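Local coordinates for protein N-acyl-D-glutamate deacylase (Bordetella bronchiseptica, PDB 3GIP) that catalyses hydrolysis of N-acyl-D-glutamate to D-glutamate and a carboxylate, probably by zinc-assisted attack of water, as in other amidohydrolases, at residues Asn139-Val144 and Phe412-Arg417; Asp171-Ala176 and Ala205-Glu210; Pro311-Glu316 and Ala322-Cys327; Asn148-Ala153 and Ala159-Ala164. All blocks are in the same frame, centred on the assembly; numbering follows the deposited sequence.

Contacts 1, 2 and 4 adjoin one another in the TIM barrel; contact 3 sits apart on an outlying excursion. Contact 1 closes the longest loop, and contacts 4, 2 and 3 follow one another inside it. Strand 139-145 of contact 1 runs into helix 146-153 of contact 4, and contacts 2 and 4 share helix 163-179, their centres about 14 Å apart. Val-144 ties the three together, packing on Leu-149, Leu-173 and Ala-176. Contacts 1 and 2 lie about 16 Å apart between centres, whereas the centre of contact 3 is about 38 to 45 Å from the centres of the others, and it touches none of them.

Contact 1. Residues Asn139-Val144 and Phe412-Arg417; sequences NVAALV and FGFAER
Ala-141 and Phe-414 make the tight half of this contact: the methyl CB of Ala-141 lies 3.4 Å from CZ of Phe-414 and 3.6 Å from CE1 of Phe-414, meeting the ring obliquely. Phe-414 CG stands anti to its own carbonyl carbon (chi1 -60°), which carries the ring from the loop to the strand. Within the loop, CB of Phe-412 lies over the rim of one face of that ring, 3.6 Å above its plane, and both phenylalanines also touch Val-91 of strand 87-92. Strand 139-145 is one of the parallel strands of the TIM barrel, hydrogen-bonded alongside 87-92, and the loop that leaves helix 406-412 is laid against it here. The second meeting point is polar. Arg-417 reaches toward the strand with an extended chain, and CG of Asn-139 sits over one face of its guanidinium, 3.7 Å from the plane and toward the rim, with the amide turned 44° to it. The stronger hold on Arg-417 comes from Asp-427, which forms a salt bridge to NH1, and from Trp-425 in a cation-pi contact. Between the two points the loop bows out in a type II turn from Phe-414 to Arg-417, where Ala-415, like Gly-413 before it, is exposed to solvent.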
# COMPACT_ATOMS: atom_id res chain seq x y z
N ASN A 139 3.50 -2.56 12.09
CA ASN A 139 3.15 -3.93 11.76
C ASN A 139 3.33 -4.18 10.27
O ASN A 139 3.13 -3.29 9.45
CB ASN A 139 1.71 -4.23 12.16
CG ASN A 139 1.46 -3.99 13.63
OD1 ASN A 139 0.62 -3.17 14.01
ND2 ASN A 139 2.21 -4.70 14.48
N VAL A 140 3.72 -5.41 9.94
CA VAL A 140 3.96 -5.78 8.55
C VAL A 140 3.26 -7.05 8.10
O VAL A 140 3.43 -8.12 8.69
CB VAL A 140 5.47 -5.96 8.29
CG1 VAL A 140 5.72 -6.29 6.83
CG2 VAL A 140 6.22 -4.69 8.69
N ALA A 141 2.47 -6.93 7.03
CA ALA A 141 1.79 -8.07 6.43
C ALA A 141 2.44 -8.15 5.06
O ALA A 141 2.78 -7.11 4.48
CB ALA A 141 0.30 -7.79 6.29
N ALA A 142 2.64 -9.35 4.54
CA ALA A 142 3.30 -9.48 3.25
C ALA A 142 2.64 -10.36 2.21
O ALA A 142 2.12 -11.43 2.51
CB ALA A 142 4.74 -9.95 3.46
N LEU A 143 2.69 -9.88 0.97
CA LEU A 143 2.16 -10.60 -0.19
C LEU A 143 3.40 -11.11 -0.91
O LEU A 143 4.47 -10.53 -0.79
CB LEU A 143 1.42 -9.64 -1.12
CG LEU A 143 0.14 -8.97 -0.63
CD1 LEU A 143 -0.06 -7.65 -1.39
CD2 LEU A 143 -1.05 -9.90 -0.84
N VAL A 144 3.25 -12.21 -1.64
CA VAL A 144 4.38 -12.74 -2.41
C VAL A 144 4.14 -12.28 -3.84
O VAL A 144 3.04 -12.41 -4.37
CB VAL A 144 4.45 -14.28 -2.35
CG1 VAL A 144 3.14 -14.90 -2.78
CG2 VAL A 144 5.59 -14.78 -3.24
N PHE A 412 -8.00 -8.04 4.31
CA PHE A 412 -6.75 -8.78 4.47
C PHE A 412 -6.74 -9.83 5.57
O PHE A 412 -5.77 -10.57 5.72
CB PHE A 412 -5.60 -7.79 4.65
CG PHE A 412 -5.24 -7.06 3.40
CD1 PHE A 412 -4.30 -7.59 2.52
CD2 PHE A 412 -5.90 -5.89 3.04
CE1 PHE A 412 -4.01 -6.97 1.31
CE2 PHE A 412 -5.62 -5.25 1.83
CZ PHE A 412 -4.68 -5.80 0.96
N GLY A 413 -7.82 -9.89 6.34
CA GLY A 413 -7.92 -10.89 7.39
C GLY A 413 -7.14 -10.63 8.67
O GLY A 413 -6.63 -11.57 9.29
N PHE A 414 -7.04 -9.37 9.07
CA PHE A 414 -6.32 -9.03 10.29
C PHE A 414 -7.22 -9.11 11.50
O PHE A 414 -8.04 -8.22 11.75
CB PHE A 414 -5.72 -7.63 10.20
CG PHE A 414 -4.76 -7.45 9.07
CD1 PHE A 414 -3.89 -8.48 8.70
CD2 PHE A 414 -4.70 -6.25 8.38
CE1 PHE A 414 -2.98 -8.31 7.67
CE2 PHE A 414 -3.79 -6.07 7.34
CZ PHE A 414 -2.93 -7.10 6.99
N ALA A 415 -7.07 -10.18 12.27
CA ALA A 415 -7.87 -10.36 13.47
C ALA A 415 -7.33 -9.45 14.58
O ALA A 415 -6.12 -9.26 14.72
CB ALA A 415 -7.83 -11.81 13.92
N GLU A 416 -8.26 -8.88 15.34
CA GLU A 416 -7.92 -8.01 16.46
C GLU A 416 -7.17 -6.73 16.07
O GLU A 416 -6.38 -6.21 16.86
CB GLU A 416 -7.13 -8.79 17.51
CG GLU A 416 -7.89 -10.00 18.04
CD GLU A 416 -9.21 -9.62 18.68
OE1 GLU A 416 -10.06 -10.52 18.86
OE2 GLU A 416 -9.40 -8.43 19.00
N ARG A 417 -7.41 -6.24 14.86
CA ARG A 417 -6.79 -5.01 14.39
C ARG A 417 -7.78 -4.23 13.54
O ARG A 417 -8.75 -4.79 13.02
CB ARG A 417 -5.54 -5.29 13.56
CG ARG A 417 -4.36 -5.75 14.37
CD ARG A 417 -3.10 -5.86 13.54
NE ARG A 417 -2.11 -6.67 14.23
CZ ARG A 417 -1.38 -6.25 15.26
NH1 ARG A 417 -1.50 -5.01 15.71
NH2 ARG A 417 -0.54 -7.09 15.86

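Contact 2. Residues Asp171-Ala176 and Ala205-Glu210; sequences DMLQAA and ARVAAE
Gln-174 and Val-207 bring their CA atoms to 6.5 Å, the nearest CA pair between segments 171-176 and 205-210, which lie on helices 163-179 and 198-210. These are consecutive outer helices of the TIM barrel, with strand 183-187 between them in the chain, and the contact is apolar, with no hydrogen bond across it. Val-207 carries the contact on its side. Its CG1, anti to the backbone N (chi1 175°), points at the neighbouring helix and settles against Leu-173 and Gln-174, 4.0 Å from CA of Gln-174. Leu-173 comes the other way, its side chain sliding past that of Val-207, so that CD2 of Leu-173 rests 3.9 Å from CB of Val-207. The other branch of the leucine is used inward: CD1 of Leu-173 packs on CG1 of Val-144 in strand 139-145, which makes the residue a wedge between barrel wall and adjacent helix. Gln-174, partly exposed, contributes CA and CB; its extended chain carries NE2 along its own helix to a hydrogen bond with Glu-178. Arg-211, next in the chain after Glu-210, touches the Gln-174 side chain and donates from NH1 to O of Val-207. At the foot of the glutamine, CB of Gln-174 lies 4.1 Å from CG1 of Val-207.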
# COMPACT_ATOMS: atom_id res chain seq x y z
N ASP A 171 3.71 -24.16 -5.80
CA ASP A 171 4.28 -24.71 -4.57
C ASP A 171 4.99 -23.62 -3.78
O ASP A 171 4.93 -23.60 -2.55
CB ASP A 171 5.25 -25.85 -4.89
CG ASP A 171 4.55 -27.09 -5.41
OD1 ASP A 171 3.35 -27.25 -5.14
OD2 ASP A 171 5.22 -27.91 -6.08
N MET A 172 5.65 -22.70 -4.49
CA MET A 172 6.35 -21.60 -3.84
C MET A 172 5.31 -20.70 -3.17
O MET A 172 5.51 -20.22 -2.06
CB MET A 172 7.14 -20.78 -4.86
CG MET A 172 8.33 -21.52 -5.47
SD MET A 172 9.28 -20.45 -6.57
CE MET A 172 10.35 -19.66 -5.41
N LEU A 173 4.19 -20.49 -3.86
CA LEU A 173 3.13 -19.66 -3.31
C LEU A 173 2.55 -20.35 -2.08
O LEU A 173 2.32 -19.72 -1.05
CB LEU A 173 2.03 -19.44 -4.35
CG LEU A 173 0.74 -18.80 -3.81
CD1 LEU A 173 1.05 -17.48 -3.12
CD2 LEU A 173 -0.23 -18.59 -4.95
N GLN A 174 2.31 -21.66 -2.19
CA GLN A 174 1.75 -22.41 -1.08
C GLN A 174 2.65 -22.31 0.15
O GLN A 174 2.17 -22.11 1.27
CB GLN A 174 1.57 -23.89 -1.46
CG GLN A 174 0.81 -24.68 -0.41
CD GLN A 174 0.66 -26.14 -0.78
OE1 GLN A 174 0.36 -26.47 -1.92
NE2 GLN A 174 0.85 -27.03 0.20
N ALA A 175 3.96 -22.43 -0.06
CA ALA A 175 4.90 -22.34 1.04
C ALA A 175 4.85 -20.95 1.67
O ALA A 175 4.92 -20.81 2.89
CB ALA A 175 6.31 -22.63 0.54
N ALA A 176 4.72 -19.92 0.83
CA ALA A 176 4.66 -18.55 1.32
C ALA A 176 3.41 -18.35 2.17
O ALA A 176 3.46 -17.77 3.26
CB ALA A 176 4.66 -17.57 0.15
N ALA A 205 -4.24 -18.41 -8.24
CA ALA A 205 -5.47 -17.98 -7.57
C ALA A 205 -6.16 -19.14 -6.85
O ALA A 205 -6.74 -18.95 -5.78
CB ALA A 205 -6.42 -17.33 -8.58
N ARG A 206 -6.10 -20.33 -7.44
CA ARG A 206 -6.72 -21.50 -6.82
C ARG A 206 -6.01 -21.82 -5.51
O ARG A 206 -6.64 -22.19 -4.52
CB ARG A 206 -6.67 -22.71 -7.74
CG ARG A 206 -7.59 -22.64 -8.95
CD ARG A 206 -7.83 -24.03 -9.54
NE ARG A 206 -6.59 -24.67 -9.99
CZ ARG A 206 -5.96 -24.38 -11.12
NH1 ARG A 206 -6.44 -23.45 -11.93
NH2 ARG A 206 -4.83 -25.01 -11.44
N VAL A 207 -4.69 -21.69 -5.51
CA VAL A 207 -3.90 -21.96 -4.32
C VAL A 207 -4.25 -20.95 -3.23
O VAL A 207 -4.40 -21.31 -2.06
CB VAL A 207 -2.38 -21.86 -4.63
CG1 VAL A 207 -1.57 -22.02 -3.35
CG2 VAL A 207 -1.99 -22.93 -5.64
N ALA A 208 -4.39 -19.68 -3.61
CA ALA A 208 -4.73 -18.64 -2.65
C ALA A 208 -6.16 -18.81 -2.14
O ALA A 208 -6.42 -18.76 -0.94
CB ALA A 208 -4.56 -17.26 -3.29
N ALA A 209 -7.09 -19.03 -3.07
CA ALA A 209 -8.50 -19.20 -2.73
C ALA A 209 -8.73 -20.34 -1.75
O ALA A 209 -9.53 -20.22 -0.82
CB ALA A 209 -9.30 -19.42 -4.00
N GLU A 210 -8.03 -21.45 -1.95
CA GLU A 210 -8.19 -22.62 -1.08
C GLU A 210 -7.83 -22.30 0.36
O GLU A 210 -8.35 -22.92 1.29
CB GLU A 210 -7.31 -23.77 -1.59
CG GLU A 210 -7.36 -25.01 -0.70
CD GLU A 210 -8.73 -25.66 -0.65
OE1 GLU A 210 -8.92 -26.59 0.16
OE2 GLU A 210 -9.62 -25.24 -1.42

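Contact 3. Residues Pro311-Glu316 and Ala322-Cys327; sequences PECSGE and AARWGC
Glu-316 and Arg-324 cross at about a right angle, and their flat ends are turned 80° against each other. The salt bridge is therefore single-pronged: NH2 of Arg-324 donates to OE1 of Glu-316 at 2.8 Å with an N-H...O angle of 157°, while NH1 of Arg-324 stays 3.7 Å from that same oxygen. The oxygen is met on its syn side, slightly off the carboxylate plane, and lies near the plane of the guanidinium, at its edge. A bend at chi3 of Arg-324 (68°) brings the group round to the acid, whose own chain is extended beyond CG. Beside the bridge, SG of Cys-313 touches two partners, 4.1 Å from NH2 of Arg-324 and 4.1 Å from CZ2 of Trp-325. It approaches the indole obliquely, a sulfur-aromatic contact 5.2 Å from the centroid of the six-membered ring. Cys-313 and Glu-316 are placed by the type II turn that they begin and end, with Gly-315 in its third position. Past Trp-325, Gly-326 ends the helix in a Schellman motif, with Cys-327 N bonded to Ala-322 O. The turn hangs from strand 303-307 through backbone bonds to Ile-304, while Cys-313 and Trp-325 both pack on Leu-336 of helix 329-336.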
# COMPACT_ATOMS: atom_id res chain seq x y z
N PRO A 311 21.71 11.02 -12.14
CA PRO A 311 21.08 11.43 -10.88
C PRO A 311 20.81 12.93 -10.78
O PRO A 311 20.00 13.36 -9.97
CB PRO A 311 22.07 10.93 -9.82
CG PRO A 311 23.39 11.02 -10.54
CD PRO A 311 23.05 10.46 -11.90
N GLU A 312 21.48 13.72 -11.62
CA GLU A 312 21.29 15.16 -11.61
C GLU A 312 19.90 15.52 -12.15
O GLU A 312 19.37 16.59 -11.86
CB GLU A 312 22.36 15.85 -12.47
CG GLU A 312 22.18 15.67 -13.99
CD GLU A 312 22.74 14.37 -14.53
OE1 GLU A 312 23.00 13.44 -13.74
OE2 GLU A 312 22.92 14.27 -15.77
N CYS A 313 19.32 14.60 -12.91
CA CYS A 313 18.02 14.83 -13.54
C CYS A 313 16.78 14.65 -12.68
O CYS A 313 15.67 14.93 -13.12
CB CYS A 313 17.90 13.98 -14.80
SG CYS A 313 19.10 14.42 -16.09
N SER A 314 16.94 14.19 -11.44
CA SER A 314 15.78 14.03 -10.58
C SER A 314 15.09 15.38 -10.44
O SER A 314 15.75 16.40 -10.22
CB SER A 314 16.20 13.51 -9.20
OG SER A 314 16.69 12.19 -9.30
N GLY A 315 13.77 15.39 -10.59
CA GLY A 315 13.01 16.62 -10.47
C GLY A 315 12.81 17.37 -11.77
O GLY A 315 12.03 18.33 -11.83
N GLU A 316 13.49 16.93 -12.82
CA GLU A 316 13.40 17.58 -14.12
C GLU A 316 12.39 16.94 -15.07
O GLU A 316 12.06 15.76 -14.94
CB GLU A 316 14.79 17.60 -14.79
CG GLU A 316 15.82 18.38 -13.99
CD GLU A 316 17.21 18.38 -14.62
OE1 GLU A 316 17.40 17.75 -15.68
OE2 GLU A 316 18.11 19.02 -14.04
N ALA A 322 15.53 16.40 -22.76
CA ALA A 322 15.71 16.12 -24.18
C ALA A 322 16.14 17.36 -24.95
O ALA A 322 17.06 17.31 -25.77
CB ALA A 322 14.42 15.57 -24.76
N ALA A 323 15.49 18.49 -24.68
CA ALA A 323 15.83 19.73 -25.36
C ALA A 323 17.27 20.13 -25.07
O ALA A 323 17.99 20.59 -25.96
CB ALA A 323 14.88 20.84 -24.93
N ARG A 324 17.69 19.96 -23.82
CA ARG A 324 19.05 20.32 -23.43
C ARG A 324 20.09 19.43 -24.10
O ARG A 324 21.18 19.89 -24.44
CB ARG A 324 19.19 20.24 -21.90
CG ARG A 324 20.56 20.66 -21.39
CD ARG A 324 20.58 20.83 -19.88
NE ARG A 324 20.41 19.58 -19.15
CZ ARG A 324 19.34 19.27 -18.43
NH1 ARG A 324 18.32 20.11 -18.34
NH2 ARG A 324 19.29 18.12 -17.77
N TRP A 325 19.76 18.16 -24.28
CA TRP A 325 20.68 17.21 -24.90
C TRP A 325 20.62 17.24 -26.42
O TRP A 325 21.49 16.67 -27.09
CB TRP A 325 20.39 15.79 -24.41
CG TRP A 325 20.65 15.59 -22.95
CD1 TRP A 325 21.29 16.44 -22.10
CD2 TRP A 325 20.30 14.44 -22.17
NE1 TRP A 325 21.37 15.89 -20.84
CE2 TRP A 325 20.77 14.66 -20.86
CE3 TRP A 325 19.64 13.24 -22.46
CZ2 TRP A 325 20.59 13.73 -19.83
CZ3 TRP A 325 19.46 12.30 -21.43
CH2 TRP A 325 19.94 12.56 -20.14
N GLY A 326 19.59 17.87 -26.96
CA GLY A 326 19.45 17.95 -28.41
C GLY A 326 18.99 16.66 -29.06
O GLY A 326 19.35 16.36 -30.20
N CYS A 327 18.18 15.88 -28.33
CA CYS A 327 17.65 14.62 -28.85
C CYS A 327 16.16 14.56 -28.56
O CYS A 327 15.63 15.44 -27.87
CB CYS A 327 18.35 13.42 -28.18
SG CYS A 327 18.08 13.29 -26.40

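Contact 4. Residues Asn148-Ala153 and Ala159-Ala164; sequences NLRLAA and AAPTAA
The contact belongs to the connection between two helices that follow strand 139-145: Arg-150 of helix 146-153 reaches across to Ala-159 and Pro-161 in the loop leading into helix 163-179. The fork of its guanidinium faces the Ala-159 carbonyl. NH1 of Arg-150 gives the main hydrogen bond to O of Ala-159, at 2.9 Å and 141°, arriving in the carbonyl plane with a C=O...N angle of 160°; NH2 of Arg-150 adds a weak one to the same O of Ala-159 at 3.2 Å. The oxygen lies at the guanidinium edge, a little tilted from its plane, so one acceptor serves two donors and both bonds are bent. The first torsion of Arg-150, chi1 -97°, lies away from the staggered positions, and the chain then runs extended from CG to NE to deliver the group to the loop. CD of Pro-161 closes on it obliquely, 3.5 Å from NH2 of Arg-150. In the TIM barrel this loop is part of the path from strand 139-145 to strand 183-187, and the arginine joins it to helix 198-210 as well: NH2 also forms a salt bridge with Glu-200 of that helix, whose side chain is touched by Pro-161. NH1 has a further weak bond to O of Pro-157. With these partners gripping a buried guanidinium, its rotation is well fixed. Just after the proline, Thr-162 N-caps helix 163-179, and its own N bonds to the Glu-165 carboxylate, consistent with a capping box. Met-169, one turn further on, touches both Arg-150 and Ala-153.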
# COMPACT_ATOMS: atom_id res chain seq x y z
N ASN A 148 8.32 -12.30 -8.63
CA ASN A 148 9.30 -13.08 -7.88
C ASN A 148 9.13 -14.56 -8.19
O ASN A 148 10.12 -15.27 -8.41
CB ASN A 148 9.12 -12.87 -6.37
CG ASN A 148 9.63 -11.53 -5.90
OD1 ASN A 148 10.64 -11.45 -5.20
ND2 ASN A 148 8.94 -10.47 -6.28
N LEU A 149 7.88 -15.02 -8.21
CA LEU A 149 7.61 -16.42 -8.49
C LEU A 149 8.16 -16.82 -9.85
O LEU A 149 8.84 -17.84 -9.97
CB LEU A 149 6.11 -16.70 -8.42
CG LEU A 149 5.47 -16.48 -7.04
CD1 LEU A 149 3.99 -16.78 -7.12
CD2 LEU A 149 6.14 -17.38 -6.00
N ARG A 150 7.87 -16.02 -10.87
CA ARG A 150 8.36 -16.31 -12.21
C ARG A 150 9.89 -16.27 -12.27
O ARG A 150 10.52 -17.16 -12.84
CB ARG A 150 7.81 -15.32 -13.23
CG ARG A 150 6.59 -15.81 -13.99
CD ARG A 150 6.37 -15.03 -15.28
NE ARG A 150 5.40 -15.70 -16.14
CZ ARG A 150 5.64 -16.06 -17.40
NH1 ARG A 150 6.82 -15.80 -17.95
NH2 ARG A 150 4.71 -16.69 -18.09
N LEU A 151 10.48 -15.24 -11.68
CA LEU A 151 11.93 -15.09 -11.70
C LEU A 151 12.66 -16.16 -10.90
O LEU A 151 13.83 -16.44 -11.14
CB LEU A 151 12.33 -13.71 -11.18
CG LEU A 151 11.81 -12.52 -11.98
CD1 LEU A 151 12.14 -11.23 -11.25
CD2 LEU A 151 12.40 -12.53 -13.38
N ALA A 152 11.96 -16.76 -9.94
CA ALA A 152 12.55 -17.79 -9.11
C ALA A 152 12.35 -19.20 -9.66
O ALA A 152 13.14 -20.10 -9.40
CB ALA A 152 11.97 -17.71 -7.70
N ALA A 153 11.29 -19.38 -10.45
CA ALA A 153 10.97 -20.69 -11.00
C ALA A 153 11.32 -20.90 -12.46
O ALA A 153 11.42 -22.04 -12.91
CB ALA A 153 9.48 -20.97 -10.79
N ALA A 159 9.24 -16.74 -21.20
CA ALA A 159 8.52 -17.78 -21.93
C ALA A 159 7.25 -18.21 -21.21
O ALA A 159 6.92 -17.70 -20.14
CB ALA A 159 9.43 -18.99 -22.14
N ALA A 160 6.54 -19.15 -21.82
CA ALA A 160 5.33 -19.70 -21.23
C ALA A 160 5.84 -20.76 -20.28
O ALA A 160 6.79 -21.48 -20.60
CB ALA A 160 4.45 -20.32 -22.31
N PRO A 161 5.24 -20.88 -19.09
CA PRO A 161 5.71 -21.88 -18.13
C PRO A 161 5.38 -23.31 -18.52
O PRO A 161 4.34 -23.59 -19.12
CB PRO A 161 5.00 -21.47 -16.85
CG PRO A 161 3.68 -20.97 -17.36
CD PRO A 161 4.08 -20.13 -18.56
N THR A 162 6.29 -24.23 -18.20
CA THR A 162 6.06 -25.63 -18.47
C THR A 162 5.15 -26.07 -17.33
O THR A 162 4.97 -25.33 -16.37
CB THR A 162 7.35 -26.46 -18.42
OG1 THR A 162 7.94 -26.35 -17.12
CG2 THR A 162 8.34 -25.96 -19.46
N ALA A 163 4.58 -27.26 -17.43
CA ALA A 163 3.70 -27.74 -16.37
C ALA A 163 4.46 -27.78 -15.05
O ALA A 163 3.91 -27.43 -14.00
CB ALA A 163 3.18 -29.13 -16.71
N ALA A 164 5.72 -28.18 -15.10
CA ALA A 164 6.55 -28.26 -13.90
C ALA A 164 6.83 -26.88 -13.30
O ALA A 164 6.83 -26.72 -12.08
CB ALA A 164 7.86 -28.97 -14.21